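Local coordinates for protein VESB protease (Vibrio cholerae, PDB 4LK4) that probably acts as a secreted serine endopeptidase of the trypsin-like S1 family, cleaving peptide bonds in proteins, at residues 52-57 against 101-106. The protein carries 1 engineered substitution. Numbering follows the deposited sequence.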
ATOM      1  N   LEU A  52      -0.132   5.077   3.430  1.00 39.58           N
ATOM      2  CA  LEU A  52       0.865   4.222   2.794  1.00 38.15           C
ATOM      3  C   LEU A  52       1.240   3.149   3.781  1.00 37.58           C
ATOM      4  O   LEU A  52       1.445   3.434   4.980  1.00 37.20           O
ATOM      5  CB  LEU A  52       2.110   5.032   2.479  1.00 38.12           C
ATOM      6  CG  LEU A  52       3.291   4.282   1.875  1.00 38.14           C
ATOM      7  CD1 LEU A  52       2.910   3.577   0.584  1.00 38.42           C
ATOM      8  CD2 LEU A  52       4.469   5.226   1.641  1.00 38.55           C
ATOM      9  N   THR A  53       1.310   1.915   3.307  1.00 38.36           N
ATOM     10  CA  THR A  53       1.585   0.786   4.181  1.00 38.06           C
ATOM     11  C   THR A  53       2.112  -0.373   3.357  1.00 37.73           C
ATOM     12  O   THR A  53       2.421  -0.194   2.193  1.00 38.67           O
ATOM     13  CB  THR A  53       0.323   0.395   4.973  1.00 39.19           C
ATOM     14  OG1 THR A  53       0.700  -0.479   6.040  1.00 42.31           O
ATOM     15  CG2 THR A  53      -0.655  -0.330   4.120  1.00 40.40           C
ATOM     16  N   ALA A  54       2.216  -1.550   3.953  1.00 38.40           N
ATOM     17  CA  ALA A  54       2.792  -2.723   3.315  1.00 39.66           C
ATOM     18  C   ALA A  54       1.658  -3.573   2.751  1.00 40.97           C
ATOM     19  O   ALA A  54       0.597  -3.642   3.354  1.00 42.77           O
ATOM     20  CB  ALA A  54       3.592  -3.510   4.341  1.00 39.63           C
ATOM     21  N   ALA A  55       1.833  -4.213   1.597  1.00 41.91           N
ATOM     22  CA  ALA A  55       0.712  -5.034   1.060  1.00 41.64           C
ATOM     23  C   ALA A  55       0.425  -6.265   1.894  1.00 42.33           C
ATOM     24  O   ALA A  55      -0.732  -6.664   2.037  1.00 41.86           O
ATOM     25  CB  ALA A  55       0.952  -5.445  -0.374  1.00 42.30           C
ATOM     26  N   HIS A  56       1.449  -6.893   2.448  1.00 42.98           N
ATOM     27  CA  HIS A  56       1.170  -8.143   3.145  1.00 45.72           C
ATOM     28  C   HIS A  56       0.357  -7.981   4.444  1.00 45.81           C
ATOM     29  O   HIS A  56      -0.196  -8.946   4.927  1.00 48.56           O
ATOM     30  CB  HIS A  56       2.439  -8.939   3.398  1.00 45.81           C
ATOM     31  CG  HIS A  56       3.174  -8.512   4.608  1.00 45.78           C
ATOM     32  ND1 HIS A  56       4.220  -7.619   4.557  1.00 45.42           N
ATOM     33  CD2 HIS A  56       3.035  -8.871   5.906  1.00 45.46           C
ATOM     34  CE1 HIS A  56       4.695  -7.441   5.773  1.00 44.97           C
ATOM     35  NE2 HIS A  56       3.993  -8.187   6.610  1.00 45.80           N
ATOM     36  N   CYS A  57       0.259  -6.774   4.988  1.00 45.95           N
ATOM     37  CA  CYS A  57      -0.689  -6.480   6.078  1.00 46.49           C
ATOM     38  C   CYS A  57      -2.128  -6.885   5.730  1.00 46.55           C
ATOM     39  O   CYS A  57      -2.973  -7.047   6.623  1.00 46.76           O
ATOM     40  CB  CYS A  57      -0.668  -4.984   6.397  1.00 46.99           C
ATOM     41  SG  CYS A  57       0.914  -4.417   7.072  1.00 50.37           S
ATOM     42  N   LEU A 101       8.168  -9.408  -2.567  1.00 49.38           N
ATOM     43  CA  LEU A 101       8.504  -8.306  -3.459  1.00 50.11           C
ATOM     44  C   LEU A 101       7.281  -7.428  -3.774  1.00 47.25           C
ATOM     45  O   LEU A 101       6.147  -7.881  -3.798  1.00 47.27           O
ATOM     46  CB  LEU A 101       9.141  -8.782  -4.768  1.00 53.21           C
ATOM     47  CG  LEU A 101      10.399  -9.660  -4.682  1.00 56.63           C
ATOM     48  CD1 LEU A 101      10.875 -10.000  -6.087  1.00 60.76           C
ATOM     49  CD2 LEU A 101      11.530  -9.023  -3.890  1.00 58.22           C
ATOM     50  N   ASN A 102       7.563  -6.163  -4.021  1.00 45.49           N
ATOM     51  CA  ASN A 102       6.583  -5.145  -4.286  1.00 44.54           C
ATOM     52  C   ASN A 102       5.572  -5.080  -3.179  1.00 42.56           C
ATOM     53  O   ASN A 102       4.379  -4.998  -3.425  1.00 41.80           O
ATOM     54  CB  ASN A 102       5.937  -5.370  -5.638  1.00 46.01           C
ATOM     55  CG  ASN A 102       6.960  -5.649  -6.705  1.00 48.80           C
ATOM     56  OD1 ASN A 102       7.896  -4.869  -6.916  1.00 50.84           O
ATOM     57  ND2 ASN A 102       6.815  -6.785  -7.365  1.00 49.49           N
ATOM     58  N   ASP A 103       6.082  -5.093  -1.952  1.00 41.79           N
ATOM     59  CA  ASP A 103       5.254  -5.146  -0.768  1.00 41.41           C
ATOM     60  C   ASP A 103       4.811  -3.746  -0.424  1.00 40.15           C
ATOM     61  O   ASP A 103       5.359  -3.106   0.452  1.00 41.32           O
ATOM     62  CB  ASP A 103       6.031  -5.767   0.387  1.00 41.59           C
ATOM     63  CG  ASP A 103       5.162  -6.092   1.589  1.00 41.16           C
ATOM     64  OD1 ASP A 103       3.917  -6.111   1.471  1.00 40.78           O
ATOM     65  OD2 ASP A 103       5.752  -6.345   2.671  1.00 41.84           O
ATOM     66  N   ILE A 104       3.806  -3.266  -1.141  1.00 39.79           N
ATOM     67  CA  ILE A 104       3.326  -1.940  -0.908  1.00 38.09           C
ATOM     68  C   ILE A 104       1.842  -1.859  -1.192  1.00 38.25           C
ATOM     69  O   ILE A 104       1.335  -2.551  -2.065  1.00 36.53           O
ATOM     70  CB  ILE A 104       4.106  -0.950  -1.769  1.00 38.26           C
ATOM     71  CG1 ILE A 104       3.743   0.491  -1.404  1.00 37.80           C
ATOM     72  CG2 ILE A 104       3.889  -1.228  -3.252  1.00 39.22           C
ATOM     73  CD1 ILE A 104       4.644   1.522  -2.044  1.00 38.84           C
ATOM     74  N   ALA A 105       1.171  -0.988  -0.434  1.00 38.21           N
ATOM     75  CA  ALA A 105      -0.267  -0.810  -0.536  1.00 38.76           C
ATOM     76  C   ALA A 105      -0.703   0.581  -0.136  1.00 37.92           C
ATOM     77  O   ALA A 105      -0.055   1.222   0.646  1.00 36.74           O
ATOM     78  CB  ALA A 105      -0.983  -1.838   0.343  1.00 38.38           C
ATOM     79  N   ILE A 106      -1.849   1.003  -0.654  1.00 39.07           N
ATOM     80  CA  ILE A 106      -2.480   2.263  -0.273  1.00 39.83           C
ATOM     81  C   ILE A 106      -3.816   1.942   0.387  1.00 40.06           C
ATOM     82  O   ILE A 106      -4.573   1.127  -0.120  1.00 39.59           O
ATOM     83  CB  ILE A 106      -2.778   3.155  -1.506  1.00 40.88           C
ATOM     84  CG1 ILE A 106      -1.477   3.631  -2.150  1.00 41.46           C
ATOM     85  CG2 ILE A 106      -3.665   4.342  -1.145  1.00 40.68           C
ATOM     86  CD1 ILE A 106      -0.586   4.413  -1.212  1.00 41.65           C
TER
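Thr53 and Ala105 face each other as a hydrogen-bonded antiparallel pair, joining the end of strand 50-53 to the start of strand 105-109 in a six-stranded barrel of the trypsin-like domain. Thr53 N reaches Ala105 O at 3.1 Å, and Ala105 N returns to Thr53 O at 3.0 Å, the latter donor lying well above the carbonyl plane. Beside this pair, Leu52 and Ile106 form a non-hydrogen-bonded one. Beyond Thr53 the chain runs on into a 3-10 turn beginning at His56, and an inverse gamma turn centred on Asp103 leads into strand 105-109.

On the Leu52 face, the CD1 methyl meets Ile104 CD1 at 3.8 Å and Ile106 CD1 at 4.0 Å, in a buried apolar patch that Ile214 and Trp240 extend. On the other face, Ala105 CB rests against Ala55 CA (3.7 Å). Asp103 swings its carboxylate opposite its own backbone N (chi1 -169°), which carries both oxygens to the turn. There OD1 accepts the backbone N of His56 at 2.8 Å, while OD2 takes His56 ND1 at 2.7 Å, each through its syn lone pair. OD2 lies almost in the imidazole plane, although carboxylate and ring are twisted 38° apart. Ser216 OG also bonds OD2, and the Cys57-Cys41 disulfide links the turn to strand 39-46.

The ND1-OD2 bond restrains imidazole rotation, while the main-chain bond helps hold the carboxylate. This is consistent with the His-Asp pair of the S1 catalytic triad; Ala199, probably the engineered replacement of the nucleophilic serine, touches the ring.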